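Local structure of transcriptional regulator Tm0710 (Thermotoga maritima, 2A61) at residues Lys135-Met138 / Glu139-Ser143; Gly30-Pro33 / Ala34-Asp37; Leu39-Ile42 / Tyr43-Pro47. The protein probably binds DNA as a dimeric transcriptional regulator of the MarR family, using a winged helix-turn-helix domain in each subunit. One frame throughout, in Å; residues are numbered along the deposited sequence.

In the fold
From the N terminus, interaction 2 comes first: it turns the chain from the short helix 26-29 into helix 33-45 and starts that helix. Interaction 3 follows on the same helix and closes its far end, where the chain leaves toward helix 50-57; the two touch where Ile31 packs on Leu39. Interaction 1 lies much later, in the last turns of helix 121-141. All three are local and in series, so none nests within or crosses another. The centres of interactions 1 and 2 are about 29 Å apart, and all three reach the second subunit, interaction 3 through Phe44 alone. Interactions 2 and 3 mark the two ends of helix 33-45, in the probable DNA-binding domain, and interaction 1 the end of a helix at the dimer interface.

Interaction 1 of 3, residues Lys135-Met138 / Glu139-Ser143; sequences KGVM and ERNFS
Lys135 and Glu139, one turn apart near the end of helix 121-141, the C-terminal helix of the MarR fold's dimerisation region, form an i to i+4 salt bridge, with Lys135 NZ 2.7 Å from Glu139 OE2. The ammonium group meets the carboxylate on its syn side, 23° out of plane. Lys135 leaves the helix with CG anti to its backbone N (chi1 -177°), then bends at its last two torsions and curls round to the acid, whose own chain is extended beyond CG. A water accepts from Lys135 NZ only weakly and donates to Glu139 OE1 at 3.0 Å, linking the ammonium to the second carboxylate oxygen.

The same two residues are joined through the backbone, Glu139 N giving a nearly straight bond to Lys135 O at 2.9 Å. Arg140 N repeats the pattern to Gly136 O at 3.2 Å. At Asn141 the regular ladder falters: its bond from N to Val137 O is weak, and the same N also donates to Met138 O at 3.1 Å, from above that carbonyl's plane.

The second subunit covers this end of the helix. Arg140 NH1 makes a salt bridge with Asp118 of that subunit, while Met138 packs on its Ile115. Phe142 receives Lys24 of the second subunit in a cation-pi contact, and its carbonyl accepts a hydrogen bond from the same lysine. Along this last part of the chain, Val137 and Asn141 run side by side, and Phe142 CB rests 3.4 Å from Met138 O.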
loop_
_atom_site.group_PDB
_atom_site.type_symbol
_atom_site.label_atom_id
_atom_site.label_comp_id
_atom_site.label_asym_id
_atom_site.label_seq_id
_atom_site.Cartn_x
_atom_site.Cartn_y
_atom_site.Cartn_z
ATOM N N LYS A 135 -11.752 -9.183 10.149
ATOM C CA LYS A 135 -11.895 -9.285 8.679
ATOM C C LYS A 135 -13.385 -9.337 8.272
ATOM O O LYS A 135 -13.808 -8.675 7.300
ATOM C CB LYS A 135 -11.109 -10.483 8.140
ATOM C CG LYS A 135 -11.144 -10.605 6.599
ATOM C CD LYS A 135 -10.335 -11.788 6.054
ATOM C CE LYS A 135 -11.224 -13.046 5.927
ATOM N NZ LYS A 135 -11.944 -13.104 4.638
ATOM N N GLY A 136 -14.146 -10.117 9.045
ATOM C CA GLY A 136 -15.589 -10.288 8.895
ATOM C C GLY A 136 -16.351 -8.986 9.025
ATOM O O GLY A 136 -17.176 -8.678 8.169
ATOM N N VAL A 137 -16.074 -8.221 10.088
ATOM C CA VAL A 137 -16.719 -6.930 10.294
ATOM C C VAL A 137 -16.312 -5.925 9.233
ATOM O O VAL A 137 -17.144 -5.145 8.776
ATOM C CB VAL A 137 -16.483 -6.331 11.726
ATOM C CG1 VAL A 137 -17.343 -5.104 11.917
ATOM C CG2 VAL A 137 -16.867 -7.300 12.773
ATOM N N MET A 138 -15.044 -5.961 8.801
ATOM C CA MET A 138 -14.585 -5.072 7.727
ATOM C C MET A 138 -15.285 -5.375 6.414
ATOM O O MET A 138 -15.664 -4.477 5.695
ATOM C CB MET A 138 -13.072 -5.159 7.528
ATOM C CG MET A 138 -12.285 -4.446 8.603
ATOM S SD MET A 138 -10.545 -4.508 8.268
ATOM C CE MET A 138 -9.955 -3.313 9.489
ATOM N N GLU A 139 -15.389 -6.645 6.070
ATOM C CA GLU A 139 -16.133 -7.076 4.864
ATOM C C GLU A 139 -17.580 -6.580 4.787
ATOM O O GLU A 139 -18.079 -6.212 3.695
ATOM C CB GLU A 139 -16.086 -8.586 4.765
ATOM C CG GLU A 139 -14.729 -9.050 4.232
ATOM C CD GLU A 139 -14.542 -10.541 4.320
ATOM O OE1 GLU A 139 -15.444 -11.267 4.845
ATOM O OE2 GLU A 139 -13.472 -10.981 3.881
ATOM N N ARG A 140 -18.238 -6.590 5.939
ATOM C CA ARG A 140 -19.616 -6.176 6.106
ATOM C C ARG A 140 -19.775 -4.682 5.859
ATOM O O ARG A 140 -20.849 -4.247 5.448
ATOM C CB ARG A 140 -20.092 -6.546 7.521
ATOM C CG ARG A 140 -21.522 -6.079 7.861
ATOM C CD ARG A 140 -21.868 -6.331 9.330
ATOM N NE ARG A 140 -21.457 -7.684 9.723
ATOM C CZ ARG A 140 -21.075 -8.018 10.956
ATOM N NH1 ARG A 140 -21.056 -7.094 11.921
ATOM N NH2 ARG A 140 -20.711 -9.272 11.220
ATOM N N ASN A 141 -18.692 -3.909 6.042
ATOM C CA ASN A 141 -18.708 -2.434 5.919
ATOM C C ASN A 141 -17.955 -1.814 4.711
ATOM O O ASN A 141 -17.980 -0.586 4.472
ATOM C CB ASN A 141 -18.208 -1.821 7.246
ATOM C CG ASN A 141 -19.218 -2.003 8.410
ATOM O OD1 ASN A 141 -19.077 -2.888 9.271
ATOM N ND2 ASN A 141 -20.256 -1.192 8.401
ATOM N N PHE A 142 -17.290 -2.666 3.935
ATOM C CA PHE A 142 -16.395 -2.229 2.877
ATOM C C PHE A 142 -17.109 -1.610 1.671
ATOM O O PHE A 142 -16.467 -0.974 0.806
ATOM C CB PHE A 142 -15.575 -3.426 2.431
ATOM C CG PHE A 142 -14.365 -3.075 1.634
ATOM C CD1 PHE A 142 -13.437 -2.129 2.109
ATOM C CD2 PHE A 142 -14.119 -3.737 0.421
ATOM C CE1 PHE A 142 -12.275 -1.825 1.352
ATOM C CE2 PHE A 142 -12.959 -3.470 -0.307
ATOM C CZ PHE A 142 -12.039 -2.503 0.154
ATOM N N SER A 143 -18.435 -1.781 1.607
ATOM C CA SER A 143 -19.201 -1.215 0.461
ATOM C C SER A 143 -19.537 0.291 0.592
ATOM O O SER A 143 -19.951 0.936 -0.384
ATOM C CB SER A 143 -20.503 -2.032 0.219
ATOM O OG SER A 143 -21.460 -1.786 1.266
HETATM O O HOH W 1 -14.674 -13.548 6.608
#

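Interaction 2 of 3, residues Gly30-Pro33 / Ala34-Asp37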
loop_
_atom_site.group_PDB
_atom_site.type_symbol
_atom_site.label_atom_id
_atom_site.label_comp_id
_atom_site.label_asym_id
_atom_site.label_seq_id
_atom_site.Cartn_x
_atom_site.Cartn_y
_atom_site.Cartn_z
ATOM N N GLY A 30 15.397 -6.526 -9.463
ATOM C CA GLY A 30 15.500 -5.168 -9.992
ATOM C C GLY A 30 14.186 -4.492 -10.319
ATOM O O GLY A 30 14.171 -3.559 -11.173
ATOM N N ILE A 31 13.088 -4.945 -9.675
ATOM C CA ILE A 31 11.727 -4.360 -9.939
ATOM C C ILE A 31 11.428 -3.187 -9.015
ATOM O O ILE A 31 11.629 -3.271 -7.807
ATOM C CB ILE A 31 10.627 -5.478 -9.914
ATOM C CG1 ILE A 31 10.944 -6.462 -11.069
ATOM C CG2 ILE A 31 9.168 -4.910 -9.981
ATOM C CD1 ILE A 31 10.225 -7.787 -10.970
ATOM N N THR A 32 11.016 -2.059 -9.579
ATOM C CA THR A 32 10.807 -0.878 -8.742
ATOM C C THR A 32 9.402 -0.956 -8.094
ATOM O O THR A 32 8.534 -1.720 -8.563
ATOM C CB THR A 32 10.917 0.444 -9.548
ATOM O OG1 THR A 32 9.729 0.604 -10.344
ATOM C CG2 THR A 32 12.209 0.486 -10.483
ATOM N N PRO A 33 9.169 -0.181 -7.005
ATOM C CA PRO A 33 7.802 -0.125 -6.383
ATOM C C PRO A 33 6.614 0.121 -7.358
ATOM O O PRO A 33 5.572 -0.563 -7.258
ATOM C CB PRO A 33 7.933 1.014 -5.365
ATOM C CG PRO A 33 9.434 0.965 -4.980
ATOM C CD PRO A 33 10.201 0.564 -6.223
ATOM N N ALA A 34 6.763 1.081 -8.276
ATOM C CA ALA A 34 5.723 1.375 -9.234
ATOM C C ALA A 34 5.559 0.233 -10.225
ATOM O O ALA A 34 4.427 -0.116 -10.588
ATOM C CB ALA A 34 6.014 2.672 -9.964
ATOM N N GLN A 35 6.672 -0.370 -10.647
ATOM C CA GLN A 35 6.590 -1.556 -11.493
ATOM C C GLN A 35 5.877 -2.712 -10.793
ATOM O O GLN A 35 5.100 -3.425 -11.422
ATOM C CB GLN A 35 7.958 -2.018 -11.924
ATOM C CG GLN A 35 8.657 -1.164 -13.025
ATOM C CD GLN A 35 9.973 -1.834 -13.447
ATOM O OE1 GLN A 35 10.807 -2.131 -12.595
ATOM N NE2 GLN A 35 10.150 -2.094 -14.768
ATOM N N PHE A 36 6.196 -2.943 -9.527
ATOM C CA PHE A 36 5.529 -3.999 -8.776
ATOM C C PHE A 36 4.020 -3.748 -8.591
ATOM O O PHE A 36 3.217 -4.674 -8.662
ATOM C CB PHE A 36 6.185 -4.164 -7.387
ATOM C CG PHE A 36 5.555 -5.228 -6.553
ATOM C CD1 PHE A 36 5.641 -6.564 -6.931
ATOM C CD2 PHE A 36 4.886 -4.908 -5.380
ATOM C CE1 PHE A 36 5.039 -7.560 -6.146
ATOM C CE2 PHE A 36 4.292 -5.904 -4.609
ATOM C CZ PHE A 36 4.379 -7.215 -5.008
ATOM N N ASP A 37 3.658 -2.493 -8.349
ATOM C CA ASP A 37 2.246 -2.104 -8.240
ATOM C C ASP A 37 1.446 -2.435 -9.530
ATOM O O ASP A 37 0.286 -2.861 -9.445
ATOM C CB ASP A 37 2.121 -0.618 -7.939
ATOM C CG ASP A 37 2.484 -0.252 -6.498
ATOM O OD1 ASP A 37 2.339 -1.077 -5.550
ATOM O OD2 ASP A 37 2.949 0.903 -6.339
#
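Thr32 and Gln35 face each other through two complementary torsions. Thr32 OG1 sits between its own backbone N and carbonyl carbon (chi1 75°), which aims the hydroxyl oxygen at the first turn of helix 33-45. Gln35 places CG beside its backbone N (chi1 -75°) and runs extended to CD, carrying its amide back past the threonine to the chain before the helix.

Two reciprocal bonds result. Gln35 N donates to Thr32 OG1 at 3.2 Å, and Thr32 N donates to Gln35 OE1 at 3.0 Å. The second is nearly straight, 170° at the hydrogen, and reaches a lone pair in the carbonyl plane of the amide, so the side-chain carbonyl is held in a defined orientation. The amide's NE2 bonds weakly to Leu67 O in helix 61-73. Thr32 OG1, an acceptor for Gln35 N, is also hydrogen-bonded to Gly58 O of the second subunit, which brings the dimer partner to this helix start.

Regular helical bonding begins at once: Phe36 N donates to Thr32 O at 2.8 Å, and Asp37 N bonds to Pro33 O. Asp37 turns its carboxylate to Arg23 in helix 5-23 for a salt bridge. Next to the cap, Ile31 CG2 lies against the aliphatic part of Gln35, 3.7 Å from its CB, and 4.0 Å from Phe36 CB. Ile31 and Phe36 also pack on helix 95-119, Ile31 meeting Val100 and Phe36 meeting Ile101 and Val104. With Thr32 as N-cap and Gln35 three residues on, this is a capping box, here opening a helix of the MarR family's DNA-binding domain.

Interaction 3 of 3, residues Leu39-Ile42 / Tyr43-Pro47; sequences LQKI and YFEGP
Tyr43 meets Leu39 through the backbone, its N donating to Leu39 O at 2.8 Å, while its CB lies beside that oxygen. Its ring, swung to the far side of the CA-CB bond from its own amide N, leads away from the preceding turn to pack on Glu98 and Ile101 of helix 95-119 and on Ile93 of strand 88-93.

Phe44 N bonds to Gln40 O at 3.0 Å. The phenyl ring turns back along the helix, with its CD2 3.1 Å from that same oxygen and its CE2 4.1 Å from Gln40 NE2; amide and ring planes are 49° apart. One ring face receives Tyr43 CD2 over its centre, and Arg12 of the second subunit also packs on Phe44.

These residues form the last turns of helix 33-45 in the winged helix-turn-helix domain of the MarR family, with Leu39 and Ile42 on its buried side touching Leu77 of strand 77-82.

Glu45 pairs with Lys41 twice. Its N bonds to Lys41 O, and its OE1 makes a salt bridge with Lys41 NZ at 2.8 Å, approached from above the carboxylate plane, 74° out of it. Lys41 bends at its second and third torsions, folding its chain over the acid so that its CD lies 3.2 Å from Glu45 CD. Each carboxylate oxygen thus has a lysine partner, OE1 Lys41 and OE2 Lys48.

Gly46 leaves the helix with positive phi. Its N still bonds to Ile42 O at 2.8 Å, and its carbonyl folds back to accept a CA-H...O contact from Ile42 CA at 3.4 Å. The Pro47 ring packs on Phe90 and Val92 of strand 88-93.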
loop_
_atom_site.group_PDB
_atom_site.type_symbol
_atom_site.label_atom_id
_atom_site.label_comp_id
_atom_site.label_asym_id
_atom_site.label_seq_id
_atom_site.Cartn_x
_atom_site.Cartn_y
_atom_site.Cartn_z
ATOM N N LEU A 39 2.403 -4.897 -11.629
ATOM C CA LEU A 39 2.392 -6.371 -11.709
ATOM C C LEU A 39 1.401 -6.981 -10.754
ATOM O O LEU A 39 0.688 -7.922 -11.130
ATOM C CB LEU A 39 3.751 -6.982 -11.404
ATOM C CG LEU A 39 4.896 -6.897 -12.386
ATOM C CD1 LEU A 39 6.167 -7.495 -11.728
ATOM C CD2 LEU A 39 4.536 -7.662 -13.653
ATOM N N GLN A 40 1.357 -6.473 -9.510
ATOM C CA GLN A 40 0.428 -7.025 -8.522
ATOM C C GLN A 40 -1.040 -6.725 -8.801
ATOM O O GLN A 40 -1.877 -7.564 -8.532
ATOM C CB GLN A 40 0.827 -6.701 -7.064
ATOM C CG GLN A 40 0.584 -5.322 -6.616
ATOM C CD GLN A 40 0.676 -5.183 -5.079
ATOM O OE1 GLN A 40 0.875 -4.088 -4.563
ATOM N NE2 GLN A 40 0.519 -6.294 -4.363
ATOM N N LYS A 41 -1.324 -5.560 -9.378
ATOM C CA LYS A 41 -2.666 -5.230 -9.854
ATOM C C LYS A 41 -3.170 -6.189 -10.927
ATOM O O LYS A 41 -4.313 -6.668 -10.840
ATOM C CB LYS A 41 -2.705 -3.803 -10.367
ATOM C CG LYS A 41 -4.053 -3.343 -10.866
ATOM C CD LYS A 41 -5.211 -3.545 -9.838
ATOM C CE LYS A 41 -5.018 -2.792 -8.506
ATOM N NZ LYS A 41 -6.106 -3.036 -7.446
ATOM N N ILE A 42 -2.315 -6.494 -11.904
ATOM C CA ILE A 42 -2.684 -7.396 -12.976
ATOM C C ILE A 42 -2.750 -8.814 -12.407
ATOM O O ILE A 42 -3.590 -9.611 -12.823
ATOM C CB ILE A 42 -1.689 -7.306 -14.193
ATOM C CG1 ILE A 42 -1.738 -5.910 -14.814
ATOM C CG2 ILE A 42 -1.993 -8.396 -15.241
ATOM C CD1 ILE A 42 -0.514 -5.579 -15.809
ATOM N N TYR A 43 -1.864 -9.134 -11.467
ATOM C CA TYR A 43 -1.859 -10.457 -10.868
ATOM C C TYR A 43 -3.204 -10.754 -10.195
ATOM O O TYR A 43 -3.734 -11.851 -10.305
ATOM C CB TYR A 43 -0.742 -10.573 -9.834
ATOM C CG TYR A 43 -0.695 -11.904 -9.091
ATOM C CD1 TYR A 43 0.142 -12.935 -9.524
ATOM C CD2 TYR A 43 -1.469 -12.116 -7.923
ATOM C CE1 TYR A 43 0.182 -14.164 -8.836
ATOM C CE2 TYR A 43 -1.430 -13.323 -7.232
ATOM C CZ TYR A 43 -0.574 -14.320 -7.688
ATOM O OH TYR A 43 -0.510 -15.495 -7.021
ATOM N N PHE A 44 -3.741 -9.751 -9.518
ATOM C CA PHE A 44 -4.971 -9.944 -8.756
ATOM C C PHE A 44 -6.235 -9.694 -9.564
ATOM O O PHE A 44 -7.243 -10.398 -9.344
ATOM C CB PHE A 44 -4.959 -9.118 -7.452
ATOM C CG PHE A 44 -4.030 -9.667 -6.392
ATOM C CD1 PHE A 44 -4.239 -10.943 -5.843
ATOM C CD2 PHE A 44 -2.955 -8.892 -5.926
ATOM C CE1 PHE A 44 -3.383 -11.453 -4.831
ATOM C CE2 PHE A 44 -2.067 -9.388 -4.956
ATOM C CZ PHE A 44 -2.263 -10.665 -4.425
ATOM N N GLU A 45 -6.215 -8.711 -10.461
ATOM C CA GLU A 45 -7.425 -8.313 -11.182
ATOM C C GLU A 45 -7.432 -8.668 -12.658
ATOM O O GLU A 45 -8.453 -8.517 -13.343
ATOM C CB GLU A 45 -7.684 -6.826 -11.004
ATOM C CG GLU A 45 -7.483 -6.342 -9.604
ATOM C CD GLU A 45 -8.088 -4.986 -9.391
ATOM O OE1 GLU A 45 -8.318 -4.634 -8.218
ATOM O OE2 GLU A 45 -8.389 -4.289 -10.393
ATOM N N GLY A 46 -6.306 -9.172 -13.158
ATOM C CA GLY A 46 -6.214 -9.518 -14.566
ATOM C C GLY A 46 -5.846 -8.353 -15.473
ATOM O O GLY A 46 -5.386 -7.315 -15.006
ATOM N N PRO A 47 -6.065 -8.529 -16.783
ATOM C CA PRO A 47 -5.621 -7.664 -17.888
ATOM C C PRO A 47 -6.017 -6.219 -17.651
ATOM O O PRO A 47 -7.154 -5.931 -17.220
ATOM C CB PRO A 47 -6.356 -8.219 -19.112
ATOM C CG PRO A 47 -6.690 -9.636 -18.746
ATOM C CD PRO A 47 -6.815 -9.713 -17.255
#